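Local structure of protease (Penicillium cyclopium, 5Z6O) at residues S190-A194 against K263-P268; V181-S187 against V203-G209. The protein hydrolyses peptide bonds as a serine protease of the subtilisin family, and probably cleaves casein, gelatin and type IV collagen. One frame throughout, in Å; residues are numbered along the deposited sequence. Where two conformers were deposited one is given.

Interaction 1 of 2, residues S190-A194 against K263-P268; sequences SDGSA and KISGAP
The carbonyl O of Asp191 is gripped twice by residues 263-268: Ser265 N donates to it at 2.9 Å, almost straight at 173°, and the CA of Ile264 adds a weaker C-H contact with the same O at 3.4 Å. The Asp191 side chain takes part through water. A chi1 of -77° sets CG beside the backbone N, and the carboxylate then reaches water 1 with OD2; CB lies 3.6 Å from Lys263 O. Water 1 donates to OD2 and to Lys263 O and accepts from Lys263 NZ. With Asp191 OD2 and Lys263 NZ 4.3 Å apart, the two charges meet through this water and not as a salt bridge; the aspartate's direct ionic partner is Arg15, at OD1. Two irregular loops of the subtilase fold are joined here, one following strand 182-187 and the other strand 261-262, away from the catalytic site. Further along, water 2 takes the N-H of Ser193 (2.9 Å) and donates to Ser265 O (2.6 Å), with a weak bond to Gly266 O, so that solvent bridges the gap between the backbones. Ile264 CG2 packs 3.9 Å from Ser193 N. Ser193 OG rests 3.6 Å from Pro268 CD and also shares a hydrogen bond with Tyr206 OH.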
ATOM      1  N   SER A 190      -1.946 -19.343   3.116  1.00 13.28           N
ATOM      2  CA  SER A 190      -2.218 -20.241   4.230  1.00 15.50           C
ATOM      3  C   SER A 190      -2.082 -19.528   5.567  1.00 20.92           C
ATOM      4  O   SER A 190      -2.088 -20.183   6.619  1.00 16.98           O
ATOM      5  CB  SER A 190      -1.275 -21.444   4.169  1.00 13.89           C
ATOM      6  OG  SER A 190       0.054 -21.017   4.305  1.00 21.77           O
ATOM      7  N   ASP A 191      -1.953 -18.191   5.538  1.00 12.29           N
ATOM      8  CA  ASP A 191      -1.786 -17.352   6.716  1.00 10.21           C
ATOM      9  C   ASP A 191      -0.413 -17.541   7.352  1.00 10.55           C
ATOM     10  O   ASP A 191      -0.231 -17.259   8.528  1.00 12.07           O
ATOM     11  CB  ASP A 191      -2.880 -17.573   7.765  1.00 13.20           C
ATOM     12  CG  ASP A 191      -4.207 -16.903   7.395  1.00 13.22           C
ATOM     13  OD1 ASP A 191      -4.254 -16.072   6.450  1.00 11.40           O
ATOM     14  OD2 ASP A 191      -5.193 -17.192   8.056  1.00 12.21           O
ATOM     15  N   GLY A 192       0.578 -17.959   6.587  1.00 10.88           N
ATOM     16  CA  GLY A 192       1.931 -17.965   7.102  1.00  9.24           C
ATOM     17  C   GLY A 192       2.657 -16.665   6.843  1.00 16.84           C
ATOM     18  O   GLY A 192       2.215 -15.825   6.061  1.00 12.28           O
ATOM     19  N   SER A 193       3.785 -16.501   7.535  1.00 13.40           N
ATOM     20  CA  SER A 193       4.677 -15.383   7.291  1.00 12.98           C
ATOM     21  C   SER A 193       5.516 -15.758   6.085  1.00 16.29           C
ATOM     22  O   SER A 193       6.157 -16.810   6.090  1.00 15.06           O
ATOM     23  CB  SER A 193       5.547 -15.111   8.523  1.00 11.63           C
ATOM     24  OG  SER A 193       6.457 -14.053   8.291  1.00 14.46           O
ATOM     25  N   ALA A 194       5.493 -14.927   5.039  1.00 15.29           N
ATOM     26  CA  ALA A 194       6.211 -15.259   3.812  1.00 14.83           C
ATOM     27  C   ALA A 194       7.701 -15.392   4.102  1.00 14.55           C
ATOM     28  O   ALA A 194       8.238 -14.666   4.925  1.00 13.65           O
ATOM     29  CB  ALA A 194       5.981 -14.167   2.763  1.00 13.39           C
ATOM     30  N   LYS A 263      -3.961 -13.679  13.194  1.00  9.09           N
ATOM     31  CA  LYS A 263      -4.119 -14.842  12.348  1.00  7.70           C
ATOM     32  C   LYS A 263      -2.839 -15.458  11.844  1.00 11.93           C
ATOM     33  O   LYS A 263      -2.910 -16.536  11.264  1.00 12.83           O
ATOM     34  CB  LYS A 263      -4.936 -14.486  11.104  1.00 16.15           C
ATOM     35  CG  LYS A 263      -6.217 -13.996  11.461  1.00 11.53           C
ATOM     36  CD  LYS A 263      -6.932 -15.087  12.247  1.00 43.97           C
ATOM     37  CE  LYS A 263      -7.712 -16.112  11.388  1.00 29.45           C
ATOM     38  NZ  LYS A 263      -7.407 -17.553  11.738  1.00 41.35           N
ATOM     39  N   ILE A 264      -1.697 -14.769  11.940  1.00 11.13           N
ATOM     40  CA  ILE A 264      -0.510 -15.288  11.286  1.00  9.91           C
ATOM     41  C   ILE A 264       0.058 -16.459  12.080  1.00 12.18           C
ATOM     42  O   ILE A 264       0.193 -16.400  13.318  1.00 15.45           O
ATOM     43  CB  ILE A 264       0.546 -14.189  11.124  1.00 12.91           C
ATOM     44  CG1 ILE A 264      -0.014 -13.067  10.254  1.00  9.89           C
ATOM     45  CG2 ILE A 264       1.786 -14.755  10.410  1.00 17.67           C
ATOM     46  CD1 ILE A 264      -0.363 -13.486   8.837  1.00 11.83           C
ATOM     47  N   SER A 265       0.409 -17.515  11.361  0.82 12.46           N
ATOM     48  CA  SER A 265       1.018 -18.715  11.898  0.82 15.45           C
ATOM     49  C   SER A 265       2.531 -18.613  11.725  0.82 22.21           C
ATOM     50  O   SER A 265       3.003 -18.293  10.632  0.82 32.88           O
ATOM     51  CB  SER A 265       0.478 -19.935  11.151  0.82 16.97           C
ATOM     52  OG  SER A 265       0.984 -21.150  11.680  0.82 28.09           O
ATOM     53  N   GLY A 266       3.281 -18.890  12.796  0.82 22.75           N
ATOM     54  CA  GLY A 266       4.735 -18.916  12.696  0.82 27.15           C
ATOM     55  C   GLY A 266       5.386 -17.597  12.336  0.82 24.96           C
ATOM     56  O   GLY A 266       6.369 -17.576  11.593  0.82 24.03           O
ATOM     57  N   ALA A 267       4.841 -16.491  12.816  1.00 22.10           N
ATOM     58  CA  ALA A 267       5.500 -15.199  12.717  1.00 14.42           C
ATOM     59  C   ALA A 267       6.826 -15.240  13.473  1.00 22.25           C
ATOM     60  O   ALA A 267       6.893 -15.801  14.559  1.00 20.55           O
ATOM     61  CB  ALA A 267       4.633 -14.083  13.302  1.00 14.48           C
ATOM     62  N   PRO A 268       7.874 -14.644  12.950  1.00 21.72           N
ATOM     63  CA  PRO A 268       9.148 -14.604  13.685  1.00 24.80           C
ATOM     64  C   PRO A 268       9.033 -14.032  15.102  1.00 26.23           C
ATOM     65  O   PRO A 268       8.130 -13.251  15.418  1.00 20.55           O
ATOM     66  CB  PRO A 268      10.029 -13.727  12.783  1.00 20.58           C
ATOM     67  CG  PRO A 268       9.495 -13.961  11.409  1.00 20.68           C
ATOM     68  CD  PRO A 268       7.987 -14.095  11.589  1.00 21.90           C
TER
HETATM   69  O   HOH W   1      -4.903 -18.278  10.444  1.00 15.02           O
HETATM   70  O   HOH W   2       5.044 -18.627   9.072  1.00 26.85           O

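Interaction 2 of 2, residues V181-S187 against V203-G209; sequences VCTIAAS and VDLYAPG. With CA (calcium ion), chain B.
Strands 182-187 and 205-208 run parallel with a strong twist, their axes approaching to 4.4 Å and crossing at -47°, and Ala185 and Ser187 each bond through both N and O to residues 203-209, Ala185 to Leu205 O and Ala207 N, Ser187 to Ala207 O and Gly209 N. The Asp204 carboxylate turns back toward residues 181-187. Its OD2 accepts Thr183 N at 2.8 Å on the lone pair away from OD1, while Asp204 N donates to Thr183 O and the buried Leu205 N is left without a partner. Both carboxylate oxygens chelate calcium, OD2 at 2.4 Å and OD1 at 2.6 Å. Val181 O, 2.6 Å from the calcium, and five waters complete eightfold coordination. This is the edge of the parallel sheet at the heart of the subtilisin fold, and an aspartate carboxylate with a main-chain carbonyl also serves the strong calcium site of proteinase K. On the face bearing Ile184 and Ala207, helix 227-245 packs. Here Leu205, its CG tucked between the backbone N and carbonyl carbon (chi1 68°), lies alongside Ile184, with CD2 3.7 Å from Ile184 CD1, and Ile184 CG2 touches Ala207 CB. On the other face the Tyr206 ring is laid over Ala185 in a CH-pi contact, Ala185 CB standing 3.8 Å from the ring centroid and 15° off the normal. Ala186 O meets the ring edge in plane, 3.4 Å from Tyr206 CD2.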
ATOM      1  N   VAL A 181       5.404   5.646  10.642  1.00 14.04           N
ATOM      2  CA  VAL A 181       4.897   5.066   9.397  1.00  5.37           C
ATOM      3  C   VAL A 181       4.225   3.762   9.737  1.00  7.36           C
ATOM      4  O   VAL A 181       4.364   3.260  10.853  1.00 10.57           O
ATOM      5  CB  VAL A 181       6.014   4.846   8.355  1.00 10.95           C
ATOM      6  CG1 VAL A 181       6.641   6.169   7.949  1.00 13.17           C
ATOM      7  CG2 VAL A 181       7.063   3.887   8.881  1.00 13.34           C
ATOM      8  N   CYS A 182       3.459   3.216   8.786  1.00  8.26           N
ATOM      9  CA  CYS A 182       2.748   1.966   9.007  1.00  8.82           C
ATOM     10  C   CYS A 182       3.524   0.931   8.194  1.00  9.40           C
ATOM     11  O   CYS A 182       3.492   0.953   6.962  1.00  9.41           O
ATOM     12  CB  CYS A 182       1.288   2.108   8.568  1.00  7.24           C
ATOM     13  SG  CYS A 182       0.131   1.059   9.493  1.00  9.99           S
ATOM     14  N   THR A 183       4.314   0.106   8.875  1.00  7.88           N
ATOM     15  CA  THR A 183       5.264  -0.785   8.211  1.00  6.42           C
ATOM     16  C   THR A 183       4.664  -2.185   8.089  1.00  6.94           C
ATOM     17  O   THR A 183       4.251  -2.772   9.104  1.00  8.71           O
ATOM     18  CB  THR A 183       6.553  -0.849   9.028  1.00  9.03           C
ATOM     19  OG1 THR A 183       7.123   0.464   9.104  1.00 10.54           O
ATOM     20  CG2 THR A 183       7.547  -1.788   8.407  1.00  9.28           C
ATOM     21  N   ILE A 184       4.661  -2.739   6.864  1.00  6.68           N
ATOM     22  CA  ILE A 184       3.780  -3.866   6.532  1.00  4.46           C
ATOM     23  C   ILE A 184       4.625  -5.068   6.114  1.00  8.82           C
ATOM     24  O   ILE A 184       5.424  -4.979   5.177  1.00  8.76           O
ATOM     25  CB  ILE A 184       2.789  -3.503   5.408  1.00  7.04           C
ATOM     26  CG1 ILE A 184       2.106  -2.150   5.656  1.00  8.40           C
ATOM     27  CG2 ILE A 184       1.759  -4.608   5.239  1.00  7.39           C
ATOM     28  CD1 ILE A 184       1.459  -2.076   7.059  1.00  7.55           C
ATOM     29  N   ALA A 185       4.420  -6.202   6.781  1.00  8.59           N
ATOM     30  CA  ALA A 185       5.048  -7.461   6.405  1.00  7.69           C
ATOM     31  C   ALA A 185       4.099  -8.288   5.546  1.00 11.72           C
ATOM     32  O   ALA A 185       2.899  -8.001   5.449  1.00  8.97           O
ATOM     33  CB  ALA A 185       5.471  -8.247   7.661  1.00 12.82           C
ATOM     34  N   ALA A 186       4.655  -9.304   4.884  1.00  8.73           N
ATOM     35  CA  ALA A 186       3.929 -10.046   3.853  1.00  8.83           C
ATOM     36  C   ALA A 186       3.452 -11.406   4.357  1.00 10.20           C
ATOM     37  O   ALA A 186       4.246 -12.178   4.907  1.00 10.29           O
ATOM     38  CB  ALA A 186       4.811 -10.247   2.627  1.00  7.86           C
ATOM     39  N   SER A 187       2.173 -11.727   4.115  1.00  9.81           N
ATOM     40  CA  SER A 187       1.619 -13.021   4.508  1.00 10.67           C
ATOM     41  C   SER A 187       1.315 -13.864   3.275  1.00 12.53           C
ATOM     42  O   SER A 187       1.260 -13.351   2.157  1.00  9.98           O
ATOM     43  CB  SER A 187       0.338 -12.840   5.344  1.00  7.39           C
ATOM     44  OG  SER A 187      -0.758 -12.362   4.562  1.00 10.26           O
ATOM     45  N   VAL A 203       7.454  -3.744  12.700  1.00 10.02           N
ATOM     46  CA  VAL A 203       6.339  -4.128  11.838  1.00  9.37           C
ATOM     47  C   VAL A 203       5.023  -3.878  12.564  1.00 13.03           C
ATOM     48  O   VAL A 203       4.812  -4.346  13.690  1.00 11.38           O
ATOM     49  CB  VAL A 203       6.485  -5.594  11.407  1.00 15.30           C
ATOM     50  CG1 VAL A 203       5.196  -6.100  10.728  1.00 12.20           C
ATOM     51  CG2 VAL A 203       7.641  -5.724  10.443  1.00 14.13           C
ATOM     52  N   ASP A 204       4.112  -3.157  11.914  1.00  7.48           N
ATOM     53  CA  ASP A 204       2.827  -2.863  12.527  1.00  4.99           C
ATOM     54  C   ASP A 204       1.819  -3.985  12.289  1.00  8.03           C
ATOM     55  O   ASP A 204       0.997  -4.288  13.174  1.00  9.54           O
ATOM     56  CB  ASP A 204       2.282  -1.536  11.974  1.00 10.16           C
ATOM     57  CG  ASP A 204       3.130  -0.349  12.424  1.00 14.75           C
ATOM     58  OD1 ASP A 204       3.066  -0.035  13.630  1.00 16.15           O
ATOM     59  OD2 ASP A 204       3.924   0.193  11.628  1.00 10.91           O
ATOM     60  N   LEU A 205       1.841  -4.596  11.100  1.00  7.92           N
ATOM     61  CA  LEU A 205       0.945  -5.731  10.821  1.00 10.48           C
ATOM     62  C   LEU A 205       1.362  -6.404   9.515  1.00  8.02           C
ATOM     63  O   LEU A 205       2.228  -5.918   8.785  1.00 10.67           O
ATOM     64  CB  LEU A 205      -0.530  -5.310  10.755  1.00 10.18           C
ATOM     65  CG  LEU A 205      -0.927  -4.432   9.589  1.00 10.24           C
ATOM     66  CD1 LEU A 205      -2.427  -4.667   9.261  1.00 12.16           C
ATOM     67  CD2 LEU A 205      -0.765  -2.943   9.932  1.00 11.83           C
ATOM     68  N   TYR A 206       0.724  -7.536   9.241  1.00  9.20           N
ATOM     69  CA  TYR A 206       0.850  -8.308   8.006  1.00  8.91           C
ATOM     70  C   TYR A 206      -0.280  -7.958   7.057  1.00  6.26           C
ATOM     71  O   TYR A 206      -1.392  -7.631   7.484  1.00  7.30           O
ATOM     72  CB  TYR A 206       0.774  -9.837   8.264  1.00  4.46           C
ATOM     73  CG  TYR A 206       2.080 -10.434   8.777  1.00  6.80           C
ATOM     74  CD1 TYR A 206       2.461 -10.305  10.133  1.00  7.37           C
ATOM     75  CD2 TYR A 206       2.942 -11.106   7.894  1.00  9.22           C
ATOM     76  CE1 TYR A 206       3.696 -10.838  10.582  1.00 12.23           C
ATOM     77  CE2 TYR A 206       4.160 -11.652   8.330  1.00  9.31           C
ATOM     78  CZ  TYR A 206       4.519 -11.520   9.658  1.00 14.26           C
ATOM     79  OH  TYR A 206       5.719 -12.083  10.026  1.00 12.53           O
ATOM     80  N   ALA A 207      -0.001  -8.117   5.760  1.00  6.79           N
ATOM     81  CA  ALA A 207      -1.043  -8.079   4.747  1.00 11.02           C
ATOM     82  C   ALA A 207      -0.632  -9.034   3.654  1.00  7.19           C
ATOM     83  O   ALA A 207       0.554  -9.377   3.552  1.00  5.60           O
ATOM     84  CB  ALA A 207      -1.230  -6.659   4.185  1.00  8.19           C
ATOM     85  N   PRO A 208      -1.568  -9.458   2.804  1.00  6.11           N
ATOM     86  CA  PRO A 208      -1.253 -10.461   1.777  1.00  4.85           C
ATOM     87  C   PRO A 208      -0.137  -9.980   0.871  1.00  8.20           C
ATOM     88  O   PRO A 208      -0.189  -8.867   0.337  1.00  8.04           O
ATOM     89  CB  PRO A 208      -2.573 -10.602   1.011  1.00  8.46           C
ATOM     90  CG  PRO A 208      -3.609 -10.394   2.072  1.00  9.98           C
ATOM     91  CD  PRO A 208      -3.028  -9.251   2.932  1.00  9.27           C
ATOM     92  N   GLY A 209       0.864 -10.841   0.680  1.00  8.05           N
ATOM     93  CA  GLY A 209       2.038 -10.390  -0.037  1.00  7.17           C
ATOM     94  C   GLY A 209       2.645 -11.420  -0.943  1.00 13.08           C
ATOM     95  O   GLY A 209       3.618 -11.115  -1.629  1.00 15.56           O
TER
HETATM   96 CA    CA B 301       4.625   1.993  13.078  1.00 25.39          CA
HETATM   97  O   HOH W   3       6.556   1.479  11.935  1.00 18.40           O
HETATM   98  O   HOH W   4       2.838   3.499  13.435  1.00 22.84           O
HETATM   99  O   HOH W   5       5.795   0.432  14.206  1.00 20.49           O
HETATM  100  O   HOH W   6       6.374   3.875  13.694  1.00 35.91           O
HETATM  101  O   HOH W   7       4.494   2.006  15.486  1.00 30.88           O

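In the fold
The four segments follow one another as 181-187, 190-194, 203-209 and 263-268, so the two contacts interleave along the chain, and their centres lie about 11 Å apart. Interaction 2 belongs to the buried edge of the central parallel sheet, whereas interaction 1 joins surface loops beyond the far end of its strands, away from the calcium. They meet directly at Tyr206: its OH is 2.7 Å from Ser193 OG, a probable hydrogen bond, and 3.4 Å from Pro268 CD. Ala194 N also probably bonds to Ala186 O, at 3.0 Å. Ile264, Ala267 and Pro268 pack against Tyr206 of the edge strand, while the side chain of Ala186 is about 8 Å from the bound phenylmethanesulfonic acid.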